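Local coordinates for protein alpha-fucosidase (PDB 2EAB) that probably removes alpha-1,2-linked L-fucose from glycans by hydrolysis, as the glycoside hydrolase family 95 catalytic part of a larger, membrane-associated, calcium-binding bifidobacterial protein, at residues L374-K377 against Y378-L382; L425-N428 against Y429-T432. All coordinates share one frame; numbering follows the deposited sequence.

Interaction 1: L374-K377 against Y378-L382; sequences LVYK and YGRYL
Y376 and R380 meet one turn apart in a largely buried part of helix 365-386, in the family 95 catalytic domain, an (alpha/alpha)6 barrel. The Y376 ring leans forward along the helix, toward the next turn, because its CG lies anti to the backbone N (chi1 171°), and R380 CD then comes to 4.0 Å from Y376 CE2, approaching obliquely. The R380 chain bends at chi3, and its guanidinium plane ends only 18° from that of the Y376 ring, although a methylene does the touching. Both polar ends are bound elsewhere: Y376 OH to D777 on helix 767-780, and the guanidinium to the backbone oxygens of I330, Y331 and A435, three acceptors that fix its orientation. K377 leaves the helix on an extended chain toward a salt bridge with D18.

The tyrosines Y378 and Y381 lean toward the N-terminal domain, where both touch L160 and Y381 OH bonds to the P53 oxygen. One face of the Y378 ring carries L382 CD1, 3.9 Å above its plane and offset toward the rim. Of the backbone bonds Y378 N to L374 O, G379 N to V375 O and Y381 N to K377 O, the last is the straightest, 2.9 Å at 173°.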
ATOM      1  N   LEU A 374      17.764   5.579  -1.546  1.00  8.52           N
ATOM      2  CA  LEU A 374      16.814   6.675  -1.371  1.00  8.75           C
ATOM      3  C   LEU A 374      15.397   6.259  -1.729  1.00  8.22           C
ATOM      4  O   LEU A 374      14.466   6.548  -0.981  1.00  8.06           O
ATOM      5  CB  LEU A 374      17.210   7.905  -2.188  1.00  9.66           C
ATOM      6  CG  LEU A 374      18.277   8.845  -1.627  1.00 11.83           C
ATOM      7  CD1 LEU A 374      18.560   9.956  -2.633  1.00 13.45           C
ATOM      8  CD2 LEU A 374      17.880   9.428  -0.270  1.00 14.19           C
ATOM      9  N   VAL A 375      15.238   5.591  -2.865  1.00  7.71           N
ATOM     10  CA  VAL A 375      13.912   5.109  -3.268  1.00  7.70           C
ATOM     11  C   VAL A 375      13.371   4.121  -2.227  1.00  7.44           C
ATOM     12  O   VAL A 375      12.204   4.202  -1.836  1.00  7.46           O
ATOM     13  CB  VAL A 375      13.921   4.506  -4.689  1.00  7.83           C
ATOM     14  CG1 VAL A 375      12.581   3.843  -5.009  1.00  8.38           C
ATOM     15  CG2 VAL A 375      14.247   5.594  -5.714  1.00  8.63           C
ATOM     16  N   TYR A 376      14.230   3.213  -1.759  1.00  7.17           N
ATOM     17  CA  TYR A 376      13.862   2.284  -0.697  1.00  7.12           C
ATOM     18  C   TYR A 376      13.324   3.028   0.531  1.00  7.23           C
ATOM     19  O   TYR A 376      12.236   2.730   1.042  1.00  7.25           O
ATOM     20  CB  TYR A 376      15.062   1.406  -0.292  1.00  7.39           C
ATOM     21  CG  TYR A 376      14.742   0.598   0.940  1.00  7.29           C
ATOM     22  CD1 TYR A 376      13.999  -0.575   0.842  1.00  6.83           C
ATOM     23  CD2 TYR A 376      15.109   1.044   2.209  1.00  8.46           C
ATOM     24  CE1 TYR A 376      13.668  -1.306   1.972  1.00  7.81           C
ATOM     25  CE2 TYR A 376      14.772   0.325   3.347  1.00  8.51           C
ATOM     26  CZ  TYR A 376      14.048  -0.844   3.222  1.00  7.50           C
ATOM     27  OH  TYR A 376      13.714  -1.544   4.351  1.00  8.48           O
ATOM     28  N   LYS A 377      14.107   3.995   1.001  1.00  7.19           N
ATOM     29  CA  LYS A 377      13.786   4.745   2.207  1.00  7.44           C
ATOM     30  C   LYS A 377      12.525   5.584   2.028  1.00  7.31           C
ATOM     31  O   LYS A 377      11.762   5.781   2.972  1.00  7.37           O
ATOM     32  CB  LYS A 377      14.959   5.645   2.586  1.00  7.85           C
ATOM     33  CG  LYS A 377      16.149   4.880   3.134  1.00  8.26           C
ATOM     34  CD  LYS A 377      17.389   5.751   3.177  1.00  9.32           C
ATOM     35  CE  LYS A 377      18.524   5.006   3.849  1.00 10.13           C
ATOM     36  NZ  LYS A 377      19.746   5.843   3.973  1.00 11.31           N
ATOM     37  N   TYR A 378      12.318   6.072   0.806  1.00  7.46           N
ATOM     38  CA  TYR A 378      11.156   6.899   0.481  1.00  7.35           C
ATOM     39  C   TYR A 378       9.858   6.130   0.677  1.00  7.31           C
ATOM     40  O   TYR A 378       8.864   6.707   1.111  1.00  6.98           O
ATOM     41  CB  TYR A 378      11.245   7.369  -0.965  1.00  7.63           C
ATOM     42  CG  TYR A 378      10.508   8.643  -1.351  1.00  7.71           C
ATOM     43  CD1 TYR A 378      10.384   9.731  -0.479  1.00  8.55           C
ATOM     44  CD2 TYR A 378      10.009   8.774  -2.639  1.00  7.85           C
ATOM     45  CE1 TYR A 378       9.742  10.912  -0.897  1.00  8.49           C
ATOM     46  CE2 TYR A 378       9.382   9.934  -3.062  1.00  8.35           C
ATOM     47  CZ  TYR A 378       9.257  10.997  -2.195  1.00  7.93           C
ATOM     48  OH  TYR A 378       8.656  12.152  -2.638  1.00  9.09           O
ATOM     49  N   GLY A 379       9.859   4.836   0.356  1.00  7.00           N
ATOM     50  CA  GLY A 379       8.675   4.008   0.549  1.00  6.77           C
ATOM     51  C   GLY A 379       8.291   3.928   2.012  1.00  6.93           C
ATOM     52  O   GLY A 379       7.110   3.890   2.349  1.00  7.31           O
ATOM     53  N   ARG A 380       9.292   3.891   2.885  1.00  6.69           N
ATOM     54  CA  ARG A 380       9.037   3.920   4.316  1.00  6.80           C
ATOM     55  C   ARG A 380       8.517   5.297   4.722  1.00  6.69           C
ATOM     56  O   ARG A 380       7.493   5.404   5.392  1.00  6.87           O
ATOM     57  CB  ARG A 380      10.293   3.536   5.104  1.00  6.78           C
ATOM     58  CG  ARG A 380      10.755   2.105   4.837  1.00  6.47           C
ATOM     59  CD  ARG A 380      11.856   1.644   5.779  1.00  6.85           C
ATOM     60  NE  ARG A 380      11.375   1.444   7.142  1.00  6.73           N
ATOM     61  CZ  ARG A 380      11.563   2.301   8.142  1.00  6.58           C
ATOM     62  NH1 ARG A 380      12.225   3.439   7.951  1.00  7.23           N
ATOM     63  NH2 ARG A 380      11.097   2.011   9.344  1.00  7.13           N
ATOM     64  N   TYR A 381       9.217   6.344   4.291  1.00  6.80           N
ATOM     65  CA  TYR A 381       8.804   7.721   4.541  1.00  6.89           C
ATOM     66  C   TYR A 381       7.343   7.966   4.146  1.00  6.65           C
ATOM     67  O   TYR A 381       6.575   8.554   4.908  1.00  6.96           O
ATOM     68  CB  TYR A 381       9.732   8.688   3.789  1.00  7.28           C
ATOM     69  CG  TYR A 381       9.253  10.113   3.849  1.00  7.08           C
ATOM     70  CD1 TYR A 381       9.577  10.928   4.926  1.00  7.69           C
ATOM     71  CD2 TYR A 381       8.438  10.637   2.844  1.00  6.99           C
ATOM     72  CE1 TYR A 381       9.116  12.236   4.995  1.00  7.63           C
ATOM     73  CE2 TYR A 381       7.969  11.938   2.905  1.00  7.51           C
ATOM     74  CZ  TYR A 381       8.311  12.731   3.982  1.00  7.91           C
ATOM     75  OH  TYR A 381       7.843  14.019   4.045  1.00  7.68           O
ATOM     76  N   LEU A 382       6.972   7.502   2.953  1.00  6.37           N
ATOM     77  CA  LEU A 382       5.643   7.758   2.403  1.00  6.53           C
ATOM     78  C   LEU A 382       4.558   7.025   3.178  1.00  6.60           C
ATOM     79  O   LEU A 382       3.413   7.483   3.213  1.00  6.75           O
ATOM     80  CB  LEU A 382       5.579   7.412   0.914  1.00  6.79           C
ATOM     81  CG  LEU A 382       6.374   8.338  -0.015  1.00  6.47           C
ATOM     82  CD1 LEU A 382       6.442   7.726  -1.401  1.00  8.01           C
ATOM     83  CD2 LEU A 382       5.780   9.756  -0.067  1.00  7.26           C
TER

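Interaction 2: L425-N428 against Y429-T432; sequences LQMN and YWPT
M427 sends CG anti to its own N (chi1 -169°), while W430 turns CG back beside its N (chi1 -74°), and these two torsions lay the methionine across the indole where helix 424-428 gives way to a loop. M427 CA sits over the face of the W430 five-membered ring, 3.8 Å from its centroid and 19° off the normal, a CH-pi contact. Farther out, the bend at chi3 brings M427 CE to 3.5 Å from W430 CZ3. The sulfur completes a Met-aromatic contact, oblique at 5.1 Å from M427 SD to the centroid of the W430 six-membered ring. With an alanine here instead of W430, the M427 methyl and F687, its edge-to-face mate, are likely to lose their aromatic partner.

The backbone tightens here: two i to i+3 bonds, Y429 N to Q426 O and W430 N to M427 O (3.1 Å), replace the regular i to i+4 pattern, and Y429 N to L425 O is weak. L425 CD1 packs on Y429 CE2, and Y429 OH is gripped by S387 and S395. Water 1 donates to N428 O at 2.8 Å, implying that one ordered water, bridging N428 O and T432 OG1, satisfies a buried carbonyl where the helix passes into the loop.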
ATOM      1  N   LEU A 425      -3.970  -1.547  -3.449  1.00  5.54           N
ATOM      2  CA  LEU A 425      -4.053  -1.356  -2.006  1.00  5.70           C
ATOM      3  C   LEU A 425      -3.216  -2.405  -1.271  1.00  5.62           C
ATOM      4  O   LEU A 425      -2.571  -2.104  -0.260  1.00  5.79           O
ATOM      5  CB  LEU A 425      -5.510  -1.377  -1.537  1.00  5.59           C
ATOM      6  CG  LEU A 425      -5.742  -1.045  -0.061  1.00  5.83           C
ATOM      7  CD1 LEU A 425      -5.253   0.359   0.284  1.00  6.55           C
ATOM      8  CD2 LEU A 425      -7.204  -1.220   0.310  1.00  6.21           C
ATOM      9  N   GLN A 426      -3.224  -3.630  -1.791  1.00  5.51           N
ATOM     10  CA  GLN A 426      -2.372  -4.692  -1.267  1.00  5.42           C
ATOM     11  C   GLN A 426      -0.910  -4.252  -1.275  1.00  5.71           C
ATOM     12  O   GLN A 426      -0.207  -4.386  -0.271  1.00  5.62           O
ATOM     13  CB  GLN A 426      -2.537  -5.971  -2.088  1.00  5.93           C
ATOM     14  CG  GLN A 426      -3.852  -6.719  -1.865  1.00  5.58           C
ATOM     15  CD  GLN A 426      -5.039  -6.185  -2.660  1.00  5.06           C
ATOM     16  OE1 GLN A 426      -4.923  -5.239  -3.453  1.00  5.75           O
ATOM     17  NE2 GLN A 426      -6.195  -6.808  -2.454  1.00  5.62           N
ATOM     18  N   MET A 427      -0.455  -3.731  -2.414  1.00  5.55           N
ATOM     19  CA  MET A 427       0.929  -3.289  -2.569  1.00  5.58           C
ATOM     20  C   MET A 427       1.301  -2.177  -1.587  1.00  5.64           C
ATOM     21  O   MET A 427       2.413  -2.166  -1.050  1.00  5.85           O
ATOM     22  CB  MET A 427       1.193  -2.856  -4.008  1.00  5.64           C
ATOM     23  CG  MET A 427       2.664  -2.636  -4.303  1.00  5.94           C
ATOM     24  SD  MET A 427       3.038  -2.341  -6.030  1.00  6.20           S
ATOM     25  CE  MET A 427       2.328  -3.806  -6.797  1.00  8.62           C
ATOM     26  N   ASN A 428       0.366  -1.259  -1.343  1.00  5.57           N
ATOM     27  CA  ASN A 428       0.581  -0.197  -0.361  1.00  5.90           C
ATOM     28  C   ASN A 428       0.955  -0.754   1.006  1.00  5.97           C
ATOM     29  O   ASN A 428       1.639  -0.083   1.782  1.00  6.92           O
ATOM     30  CB  ASN A 428      -0.676   0.659  -0.192  1.00  6.01           C
ATOM     31  CG  ASN A 428      -0.931   1.598  -1.356  1.00  5.24           C
ATOM     32  OD1 ASN A 428      -0.322   1.494  -2.419  1.00  5.67           O
ATOM     33  ND2 ASN A 428      -1.874   2.511  -1.159  1.00  6.54           N
ATOM     34  N   TYR A 429       0.467  -1.957   1.301  1.00  6.03           N
ATOM     35  CA  TYR A 429       0.713  -2.611   2.584  1.00  6.10           C
ATOM     36  C   TYR A 429       1.562  -3.874   2.479  1.00  6.61           C
ATOM     37  O   TYR A 429       1.436  -4.795   3.299  1.00  7.51           O
ATOM     38  CB  TYR A 429      -0.608  -2.817   3.359  1.00  6.35           C
ATOM     39  CG  TYR A 429      -1.178  -1.480   3.766  1.00  6.12           C
ATOM     40  CD1 TYR A 429      -0.799  -0.884   4.968  1.00  6.34           C
ATOM     41  CD2 TYR A 429      -2.033  -0.775   2.921  1.00  6.10           C
ATOM     42  CE1 TYR A 429      -1.279   0.370   5.327  1.00  6.40           C
ATOM     43  CE2 TYR A 429      -2.518   0.475   3.274  1.00  6.09           C
ATOM     44  CZ  TYR A 429      -2.137   1.042   4.474  1.00  6.31           C
ATOM     45  OH  TYR A 429      -2.622   2.286   4.805  1.00  6.29           O
ATOM     46  N   TRP A 430       2.432  -3.915   1.470  1.00  6.05           N
ATOM     47  CA  TRP A 430       3.457  -4.955   1.393  1.00  6.35           C
ATOM     48  C   TRP A 430       4.730  -4.707   2.208  1.00  6.14           C
ATOM     49  O   TRP A 430       5.275  -5.667   2.739  1.00  6.64           O
ATOM     50  CB  TRP A 430       3.845  -5.283  -0.049  1.00  6.96           C
ATOM     51  CG  TRP A 430       2.826  -6.084  -0.802  1.00  7.57           C
ATOM     52  CD1 TRP A 430       1.747  -6.754  -0.294  1.00  8.37           C
ATOM     53  CD2 TRP A 430       2.815  -6.319  -2.214  1.00  8.03           C
ATOM     54  NE1 TRP A 430       1.047  -7.368  -1.313  1.00  8.11           N
ATOM     55  CE2 TRP A 430       1.685  -7.118  -2.500  1.00  8.55           C
ATOM     56  CE3 TRP A 430       3.650  -5.926  -3.267  1.00  9.15           C
ATOM     57  CZ2 TRP A 430       1.368  -7.528  -3.806  1.00  9.03           C
ATOM     58  CZ3 TRP A 430       3.332  -6.332  -4.561  1.00  9.83           C
ATOM     59  CH2 TRP A 430       2.204  -7.126  -4.815  1.00  9.38           C
ATOM     60  N   PRO A 431       5.251  -3.459   2.273  1.00  6.17           N
ATOM     61  CA  PRO A 431       6.465  -3.282   3.095  1.00  6.45           C
ATOM     62  C   PRO A 431       6.192  -2.957   4.556  1.00  6.32           C
ATOM     63  O   PRO A 431       7.128  -2.818   5.340  1.00  6.43           O
ATOM     64  CB  PRO A 431       7.139  -2.079   2.442  1.00  6.65           C
ATOM     65  CG  PRO A 431       5.988  -1.244   1.962  1.00  6.81           C
ATOM     66  CD  PRO A 431       4.875  -2.208   1.585  1.00  6.61           C
ATOM     67  N   THR A 432       4.927  -2.835   4.923  1.00  6.35           N
ATOM     68  CA  THR A 432       4.567  -2.228   6.194  1.00  6.23           C
ATOM     69  C   THR A 432       5.116  -2.988   7.398  1.00  6.13           C
ATOM     70  O   THR A 432       5.518  -2.378   8.385  1.00  6.29           O
ATOM     71  CB  THR A 432       3.042  -2.097   6.297  1.00  6.38           C
ATOM     72  OG1 THR A 432       2.531  -1.627   5.041  1.00  6.42           O
ATOM     73  CG2 THR A 432       2.643  -1.133   7.411  1.00  7.19           C
TER
HETATM   74  O   HOH W   1       3.614   0.467   3.708  1.00  8.11           O

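Overall arrangement
Interaction 1 precedes interaction 2 along the chain, and both belong to the family 95 catalytic domain; their centres lie about 13 Å apart and their nearest atoms about 5 Å, without touching. Helix 767-780 joins them, since T773 touches R380, bonds Y376 O, and also touches P431. The bound calcium gives a second reference: the Y429 side chain is about 6 Å from it, that of Y381 about 13 Å. S386, one of its ligands, ends the helix of residues 374-382, and its hydroxyl bonds to L382 O. The centre of interaction 2 is about 3 Å from the centre of the chain, and the W430 side chain is about 5 Å from a bound 1,2-ethanediol, probably from the crystallisation liquor, though such molecules often mark pockets.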